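Local coordinates for protein particle-associated glycoside hydrolase (Acinetobacter phage Fri1, PDB 6C72) that probably degrades the capsular polysaccharide of Acinetobacter baumannii as a trimeric phage tailspike, opening the way for virus entry into the host cell, at residues A[265-277]-A[294-306]. Residues are numbered along the deposited sequence; the frame is centred on the assembly and turned at random.
Sequences LDARRNTAALVYC and LTWVYLFDIEPNP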
ATOM      1  N   LEU A 265      12.965  16.237 -17.011  1.00 27.85           N
ATOM      2  CA  LEU A 265      14.127  15.896 -17.819  1.00 29.01           C
ATOM      3  C   LEU A 265      15.325  16.733 -17.404  1.00 29.79           C
ATOM      4  O   LEU A 265      15.438  17.108 -16.231  1.00 29.64           O
ATOM      5  CB  LEU A 265      13.822  16.078 -19.307  1.00 29.06           C
ATOM      6  CG  LEU A 265      12.552  15.391 -19.811  1.00 28.62           C
ATOM      7  CD1 LEU A 265      12.328  15.686 -21.308  1.00 28.80           C
ATOM      8  CD2 LEU A 265      12.586  13.888 -19.567  1.00 29.09           C
ATOM      9  N   ASP A 266      16.193  17.057 -18.362  1.00 28.40           N
ATOM     10  CA  ASP A 266      17.492  17.619 -18.037  1.00 29.84           C
ATOM     11  C   ASP A 266      17.350  18.931 -17.281  1.00 29.18           C
ATOM     12  O   ASP A 266      16.513  19.778 -17.611  1.00 27.81           O
ATOM     13  CB  ASP A 266      18.312  17.848 -19.306  1.00 30.89           C
ATOM     14  CG  ASP A 266      17.622  18.794 -20.280  1.00 29.71           C
ATOM     15  OD1 ASP A 266      16.574  18.409 -20.843  1.00 28.71           O
ATOM     16  OD2 ASP A 266      18.102  19.941 -20.459  1.00 29.87           O
ATOM     17  N   ALA A 267      18.168  19.072 -16.244  1.00 29.66           N
ATOM     18  CA  ALA A 267      18.300  20.303 -15.486  1.00 29.21           C
ATOM     19  C   ALA A 267      19.734  20.367 -14.983  1.00 30.95           C
ATOM     20  O   ALA A 267      20.377  19.332 -14.788  1.00 32.06           O
ATOM     21  CB  ALA A 267      17.297  20.368 -14.331  1.00 27.70           C
ATOM     22  N   ARG A 268      20.236  21.587 -14.787  1.00 29.62           N
ATOM     23  CA  ARG A 268      21.651  21.770 -14.476  1.00 30.87           C
ATOM     24  C   ARG A 268      21.997  21.467 -13.027  1.00 30.66           C
ATOM     25  O   ARG A 268      23.191  21.380 -12.706  1.00 31.49           O
ATOM     26  CB  ARG A 268      22.099  23.192 -14.807  1.00 30.73           C
ATOM     27  CG  ARG A 268      21.787  23.642 -16.238  1.00 30.80           C
ATOM     28  CD  ARG A 268      22.370  22.701 -17.284  1.00 31.76           C
ATOM     29  NE  ARG A 268      23.818  22.545 -17.162  1.00 33.26           N
ATOM     30  CZ  ARG A 268      24.693  23.433 -17.624  1.00 33.65           C
ATOM     31  NH1 ARG A 268      24.260  24.536 -18.218  1.00 33.88           N
ATOM     32  NH2 ARG A 268      25.997  23.231 -17.495  1.00 34.86           N
ATOM     33  N   ARG A 269      21.002  21.309 -12.150  1.00 34.62           N
ATOM     34  CA  ARG A 269      21.286  20.863 -10.791  1.00 34.23           C
ATOM     35  C   ARG A 269      20.681  19.479 -10.570  1.00 33.65           C
ATOM     36  O   ARG A 269      21.411  18.489 -10.587  1.00 34.20           O
ATOM     37  CB  ARG A 269      20.782  21.876  -9.752  1.00 33.30           C
ATOM     38  CG  ARG A 269      21.353  21.624  -8.348  1.00 33.24           C
ATOM     39  CD  ARG A 269      21.233  22.832  -7.420  1.00 32.85           C
ATOM     40  NE  ARG A 269      19.847  23.121  -7.054  1.00 31.75           N
ATOM     41  CZ  ARG A 269      19.459  24.164  -6.322  1.00 31.33           C
ATOM     42  NH1 ARG A 269      20.353  25.041  -5.853  1.00 31.85           N
ATOM     43  NH2 ARG A 269      18.168  24.334  -6.058  1.00 30.47           N
ATOM     44  N   ASN A 270      19.365  19.397 -10.364  1.00 33.51           N
ATOM     45  CA  ASN A 270      18.637  18.138 -10.274  1.00 32.85           C
ATOM     46  C   ASN A 270      17.430  18.198 -11.193  1.00 32.45           C
ATOM     47  O   ASN A 270      16.900  19.277 -11.458  1.00 32.07           O
ATOM     48  CB  ASN A 270      18.156  17.859  -8.835  1.00 31.98           C
ATOM     49  CG  ASN A 270      19.231  18.118  -7.800  1.00 32.39           C
ATOM     50  OD1 ASN A 270      20.183  17.349  -7.685  1.00 33.02           O
ATOM     51  ND2 ASN A 270      19.102  19.210  -7.067  1.00 32.15           N
ATOM     52  N   THR A 271      16.974  17.042 -11.673  1.00 33.72           N
ATOM     53  CA  THR A 271      15.734  17.056 -12.441  1.00 32.78           C
ATOM     54  C   THR A 271      14.585  17.553 -11.580  1.00 31.07           C
ATOM     55  O   THR A 271      13.663  18.203 -12.082  1.00 30.01           O
ATOM     56  CB  THR A 271      15.396  15.674 -13.005  1.00 32.65           C
ATOM     57  OG1 THR A 271      15.113  14.766 -11.934  1.00 32.27           O
ATOM     58  CG2 THR A 271      16.516  15.129 -13.889  1.00 33.85           C
ATOM     59  N   ALA A 272      14.608  17.231 -10.292  1.00 29.10           N
ATOM     60  CA  ALA A 272      13.559  17.627  -9.365  1.00 27.75           C
ATOM     61  C   ALA A 272      14.107  17.540  -7.945  1.00 28.24           C
ATOM     62  O   ALA A 272      15.001  16.735  -7.667  1.00 29.24           O
ATOM     63  CB  ALA A 272      12.317  16.741  -9.510  1.00 26.84           C
ATOM     64  N   ALA A 273      13.553  18.354  -7.046  1.00 27.36           N
ATOM     65  CA  ALA A 273      14.019  18.352  -5.668  1.00 27.92           C
ATOM     66  C   ALA A 273      12.844  18.529  -4.724  1.00 26.94           C
ATOM     67  O   ALA A 273      11.967  19.366  -4.962  1.00 26.46           O
ATOM     68  CB  ALA A 273      15.062  19.449  -5.416  1.00 29.30           C
ATOM     69  N   LEU A 274      12.823  17.713  -3.674  1.00 29.49           N
ATOM     70  CA  LEU A 274      11.914  17.874  -2.550  1.00 29.05           C
ATOM     71  C   LEU A 274      12.744  18.386  -1.387  1.00 29.80           C
ATOM     72  O   LEU A 274      13.691  17.715  -0.960  1.00 30.19           O
ATOM     73  CB  LEU A 274      11.225  16.558  -2.183  1.00 28.51           C
ATOM     74  CG  LEU A 274      10.529  15.781  -3.305  1.00 28.06           C
ATOM     75  CD1 LEU A 274       9.667  14.678  -2.712  1.00 27.94           C
ATOM     76  CD2 LEU A 274       9.689  16.711  -4.154  1.00 27.82           C
ATOM     77  N   VAL A 275      12.379  19.554  -0.859  1.00 27.39           N
ATOM     78  CA  VAL A 275      13.175  20.243   0.144  1.00 28.04           C
ATOM     79  C   VAL A 275      12.430  20.401   1.465  1.00 27.86           C
ATOM     80  O   VAL A 275      13.021  20.236   2.538  1.00 28.02           O
ATOM     81  CB  VAL A 275      13.632  21.614  -0.391  1.00 28.68           C
ATOM     82  CG1 VAL A 275      14.425  22.367   0.641  1.00 29.03           C
ATOM     83  CG2 VAL A 275      14.433  21.425  -1.675  1.00 28.99           C
ATOM     84  N   TYR A 276      11.125  20.677   1.416  1.00 28.69           N
ATOM     85  CA  TYR A 276      10.345  20.888   2.638  1.00 28.81           C
ATOM     86  C   TYR A 276       8.883  20.628   2.272  1.00 28.70           C
ATOM     87  O   TYR A 276       8.222  21.511   1.717  1.00 29.10           O
ATOM     88  CB  TYR A 276      10.562  22.295   3.173  1.00 29.41           C
ATOM     89  CG  TYR A 276       9.958  22.648   4.532  1.00 29.62           C
ATOM     90  CD1 TYR A 276       9.212  21.737   5.272  1.00 29.45           C
ATOM     91  CD2 TYR A 276      10.138  23.927   5.056  1.00 30.04           C
ATOM     92  CE1 TYR A 276       8.670  22.093   6.493  1.00 29.79           C
ATOM     93  CE2 TYR A 276       9.599  24.299   6.267  1.00 30.26           C
ATOM     94  CZ  TYR A 276       8.867  23.390   6.988  1.00 30.30           C
ATOM     95  OH  TYR A 276       8.345  23.783   8.208  1.00 31.00           O
ATOM     96  N   CYS A 277       8.401  19.416   2.559  1.00 28.38           N
ATOM     97  CA  CYS A 277       7.066  18.988   2.152  1.00 28.54           C
ATOM     98  C   CYS A 277       6.823  17.595   2.709  1.00 28.33           C
ATOM     99  O   CYS A 277       7.752  16.903   3.130  1.00 27.89           O
ATOM    100  CB  CYS A 277       6.902  18.986   0.629  1.00 28.24           C
ATOM    101  SG  CYS A 277       8.167  18.009  -0.264  1.00 27.30           S
ATOM    102  N   LEU A 294      25.236  18.982 -20.868  1.00 28.37           N
ATOM    103  CA  LEU A 294      24.687  19.951 -19.921  1.00 28.35           C
ATOM    104  C   LEU A 294      24.940  19.406 -18.525  1.00 27.76           C
ATOM    105  O   LEU A 294      24.095  18.728 -17.927  1.00 27.00           O
ATOM    106  CB  LEU A 294      23.206  20.164 -20.185  1.00 28.10           C
ATOM    107  CG  LEU A 294      22.842  20.703 -21.570  1.00 28.81           C
ATOM    108  CD1 LEU A 294      21.318  20.640 -21.722  1.00 28.51           C
ATOM    109  CD2 LEU A 294      23.351  22.140 -21.739  1.00 29.79           C
ATOM    110  N   THR A 295      26.112  19.739 -17.989  1.00 31.73           N
ATOM    111  CA  THR A 295      26.570  19.145 -16.737  1.00 32.55           C
ATOM    112  C   THR A 295      25.612  19.471 -15.591  1.00 32.23           C
ATOM    113  O   THR A 295      25.023  20.554 -15.531  1.00 31.95           O
ATOM    114  CB  THR A 295      27.982  19.632 -16.432  1.00 33.80           C
ATOM    115  OG1 THR A 295      27.989  21.067 -16.366  1.00 33.89           O
ATOM    116  CG2 THR A 295      28.921  19.179 -17.548  1.00 33.94           C
ATOM    117  N   TRP A 296      25.473  18.524 -14.664  1.00 30.09           N
ATOM    118  CA  TRP A 296      24.479  18.624 -13.603  1.00 29.56           C
ATOM    119  C   TRP A 296      25.036  18.019 -12.308  1.00 30.33           C
ATOM    120  O   TRP A 296      26.169  17.530 -12.256  1.00 31.29           O
ATOM    121  CB  TRP A 296      23.164  17.957 -14.030  1.00 28.14           C
ATOM    122  CG  TRP A 296      23.353  16.616 -14.686  1.00 27.79           C
ATOM    123  CD1 TRP A 296      23.579  16.364 -16.011  1.00 27.73           C
ATOM    124  CD2 TRP A 296      23.406  15.345 -14.019  1.00 27.57           C
ATOM    125  NE1 TRP A 296      23.720  15.007 -16.217  1.00 27.56           N
ATOM    126  CE2 TRP A 296      23.623  14.360 -15.011  1.00 27.43           C
ATOM    127  CE3 TRP A 296      23.260  14.945 -12.688  1.00 27.52           C
ATOM    128  CZ2 TRP A 296      23.705  12.999 -14.709  1.00 27.26           C
ATOM    129  CZ3 TRP A 296      23.339  13.594 -12.392  1.00 27.22           C
ATOM    130  CH2 TRP A 296      23.569  12.635 -13.396  1.00 27.13           C
ATOM    131  N   VAL A 297      24.231  18.058 -11.246  1.00 25.88           N
ATOM    132  CA  VAL A 297      24.719  17.704  -9.911  1.00 25.98           C
ATOM    133  C   VAL A 297      24.221  16.323  -9.492  1.00 25.28           C
ATOM    134  O   VAL A 297      25.021  15.401  -9.289  1.00 25.35           O
ATOM    135  CB  VAL A 297      24.311  18.772  -8.877  1.00 26.28           C
ATOM    136  CG1 VAL A 297      24.954  18.477  -7.514  1.00 26.62           C
ATOM    137  CG2 VAL A 297      24.673  20.177  -9.391  1.00 27.04           C
ATOM    138  N   TYR A 298      22.907  16.169  -9.348  1.00 27.42           N
ATOM    139  CA  TYR A 298      22.312  14.884  -9.011  1.00 26.18           C
ATOM    140  C   TYR A 298      21.141  14.600  -9.942  1.00 24.72           C
ATOM    141  O   TYR A 298      20.725  15.445 -10.740  1.00 24.60           O
ATOM    142  CB  TYR A 298      21.816  14.833  -7.563  1.00 25.98           C
ATOM    143  CG  TYR A 298      22.805  15.270  -6.505  1.00 27.71           C
ATOM    144  CD1 TYR A 298      24.037  14.647  -6.382  1.00 28.78           C
ATOM    145  CD2 TYR A 298      22.473  16.271  -5.584  1.00 28.44           C
ATOM    146  CE1 TYR A 298      24.938  15.028  -5.408  1.00 30.27           C
ATOM    147  CE2 TYR A 298      23.366  16.653  -4.583  1.00 29.96           C
ATOM    148  CZ  TYR A 298      24.594  16.023  -4.508  1.00 30.52           C
ATOM    149  OH  TYR A 298      25.493  16.375  -3.538  1.00 31.10           O
ATOM    150  N   LEU A 299      20.584  13.402  -9.805  1.00 30.00           N
ATOM    151  CA  LEU A 299      19.431  13.025 -10.607  1.00 29.12           C
ATOM    152  C   LEU A 299      18.126  13.471  -9.952  1.00 28.50           C
ATOM    153  O   LEU A 299      17.374  14.265 -10.527  1.00 28.33           O
ATOM    154  CB  LEU A 299      19.456  11.511 -10.853  1.00 29.00           C
ATOM    155  CG  LEU A 299      18.335  10.891 -11.680  1.00 28.67           C
ATOM    156  CD1 LEU A 299      18.152  11.580 -13.041  1.00 28.72           C
ATOM    157  CD2 LEU A 299      18.645   9.409 -11.873  1.00 29.14           C
ATOM    158  N   PHE A 300      17.857  12.986  -8.745  1.00 34.00           N
ATOM    159  CA  PHE A 300      16.637  13.293  -8.011  1.00 33.59           C
ATOM    160  C   PHE A 300      17.032  13.493  -6.557  1.00 33.83           C
ATOM    161  O   PHE A 300      17.741  12.657  -5.992  1.00 33.95           O
ATOM    162  CB  PHE A 300      15.607  12.169  -8.162  1.00 33.33           C
ATOM    163  CG  PHE A 300      14.383  12.352  -7.321  1.00 33.25           C
ATOM    164  CD1 PHE A 300      13.301  13.067  -7.789  1.00 33.30           C
ATOM    165  CD2 PHE A 300      14.317  11.815  -6.047  1.00 33.25           C
ATOM    166  CE1 PHE A 300      12.186  13.239  -7.003  1.00 33.49           C
ATOM    167  CE2 PHE A 300      13.201  11.990  -5.258  1.00 33.34           C
ATOM    168  CZ  PHE A 300      12.139  12.693  -5.740  1.00 33.51           C
ATOM    169  N   ASP A 301      16.631  14.611  -5.960  1.00 25.38           N
ATOM    170  CA  ASP A 301      17.233  15.035  -4.696  1.00 26.04           C
ATOM    171  C   ASP A 301      16.150  15.321  -3.661  1.00 25.82           C
ATOM    172  O   ASP A 301      15.436  16.320  -3.763  1.00 26.02           O
ATOM    173  CB  ASP A 301      18.113  16.268  -4.921  1.00 27.32           C
ATOM    174  CG  ASP A 301      19.117  16.497  -3.797  1.00 28.57           C
ATOM    175  OD1 ASP A 301      19.305  15.600  -2.947  1.00 28.07           O
ATOM    176  OD2 ASP A 301      19.736  17.581  -3.770  1.00 30.21           O
ATOM    177  N   ILE A 302      16.045  14.459  -2.650  1.00 27.79           N
ATOM    178  CA  ILE A 302      15.307  14.788  -1.433  1.00 27.87           C
ATOM    179  C   ILE A 302      16.339  15.332  -0.453  1.00 28.68           C
ATOM    180  O   ILE A 302      17.054  14.564   0.191  1.00 28.63           O
ATOM    181  CB  ILE A 302      14.574  13.582  -0.852  1.00 27.34           C
ATOM    182  CG1 ILE A 302      13.537  13.055  -1.835  1.00 27.00           C
ATOM    183  CG2 ILE A 302      13.933  13.954   0.469  1.00 27.56           C
ATOM    184  CD1 ILE A 302      12.819  11.815  -1.341  1.00 27.00           C
ATOM    185  N   GLU A 303      16.439  16.655  -0.354  1.00 29.70           N
ATOM    186  CA  GLU A 303      17.483  17.274   0.463  1.00 30.70           C
ATOM    187  C   GLU A 303      16.975  18.517   1.179  1.00 31.35           C
ATOM    188  O   GLU A 303      17.081  19.639   0.667  1.00 32.26           O
ATOM    189  CB  GLU A 303      18.712  17.608  -0.379  1.00 31.68           C
ATOM    190  CG  GLU A 303      19.864  18.120   0.438  1.00 32.63           C
ATOM    191  CD  GLU A 303      21.161  18.216  -0.347  1.00 33.67           C
ATOM    192  OE1 GLU A 303      21.130  18.257  -1.600  1.00 34.04           O
ATOM    193  OE2 GLU A 303      22.234  18.265   0.291  1.00 34.26           O
ATOM    194  N   PRO A 304      16.458  18.359   2.396  1.00 28.47           N
ATOM    195  CA  PRO A 304      16.246  19.526   3.268  1.00 29.01           C
ATOM    196  C   PRO A 304      17.545  20.295   3.470  1.00 29.87           C
ATOM    197  O   PRO A 304      18.621  19.706   3.617  1.00 30.04           O
ATOM    198  CB  PRO A 304      15.759  18.901   4.581  1.00 28.46           C
ATOM    199  CG  PRO A 304      15.122  17.609   4.163  1.00 27.61           C
ATOM    200  CD  PRO A 304      15.929  17.113   2.982  1.00 27.52           C
ATOM    201  N   ASN A 305      17.440  21.622   3.475  1.00 31.64           N
ATOM    202  CA  ASN A 305      18.628  22.439   3.643  1.00 32.45           C
ATOM    203  C   ASN A 305      19.186  22.271   5.054  1.00 32.54           C
ATOM    204  O   ASN A 305      18.424  22.285   6.028  1.00 32.15           O
ATOM    205  CB  ASN A 305      18.305  23.905   3.377  1.00 32.69           C
ATOM    206  CG  ASN A 305      18.047  24.187   1.911  1.00 32.68           C
ATOM    207  OD1 ASN A 305      18.981  24.273   1.110  1.00 33.26           O
ATOM    208  ND2 ASN A 305      16.779  24.335   1.550  1.00 31.95           N
ATOM    209  N   PRO A 306      20.506  22.121   5.199  1.00 33.20           N
ATOM    210  CA  PRO A 306      21.089  21.994   6.542  1.00 33.42           C
ATOM    211  C   PRO A 306      20.762  23.215   7.376  1.00 33.68           C
ATOM    212  O   PRO A 306      20.600  24.319   6.853  1.00 33.92           O
ATOM    213  CB  PRO A 306      22.598  21.899   6.281  1.00 34.25           C
ATOM    214  CG  PRO A 306      22.713  21.483   4.841  1.00 34.20           C
ATOM    215  CD  PRO A 306      21.526  22.072   4.138  1.00 33.81           C
TER
HETATM  216  O   HOH W   1      21.428  18.885 -17.654  1.00 34.11           O
HETATM  217  O   HOH W   2      20.569  20.544  -4.454  1.00 48.58           O
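Arg268 takes hold of Thr295 side-on, through two different atoms: NE donates to Thr295 O at 2.8 Å, an N-H...O angle of 164°, while NH2 reaches Thr295 OG1 at 3.2 Å. Both oxygens lie close to the guanidinium plane. Successive bends at chi2 and chi3 curl the chain back to this grip, and Leu294 CD2 lies over one face of the guanidinium, offset toward its rim. Farther along, Arg269 O accepts from two consecutive amides, Val297 N and Tyr298 N, and Arg269 CG runs beside Val297 CG2, 3.8 Å away, as the arginine goes on to a salt bridge with Glu242. Thr271 N and OG1 converge on Leu299 O from opposite faces of its carbonyl plane; chi1 of 66° sets OG1 between the backbone N and the carbonyl carbon, giving an OG1 to Leu299 O distance of 2.7 Å. The segments include strands 272-275 and 300-302, whose axes run parallel 4.7 Å apart, as expected of successive coils of a right-handed parallel beta-helix, the fold common among tailspike depolymerases; strands 244-247 and 333-336 continue the ladder on either side. Backbone hydrogen bonds from Asp301 N to Ala272 O, Leu274 N to Asp301 O and Glu303 N to Leu274 O join the coils. On one face of this sheet Ala272, Leu274, Phe300 and Ile302 form an apolar cluster, with Leu274 CG 4.2 Å from Phe300 CZ and the phenyl ring edge-to-face with Phe287. Ala273 and Asp301 point to the other face; just before the strand, Asn270 lies against Asp301, its CG 3.6 Å from Asp301 CB. The Asn270 amide is nearly coplanar with the Tyr298 ring (12°), OD1 at the ring edge near CD2. Its ND2 bonds to Glu242, and a water connects it with Asp301 OD2.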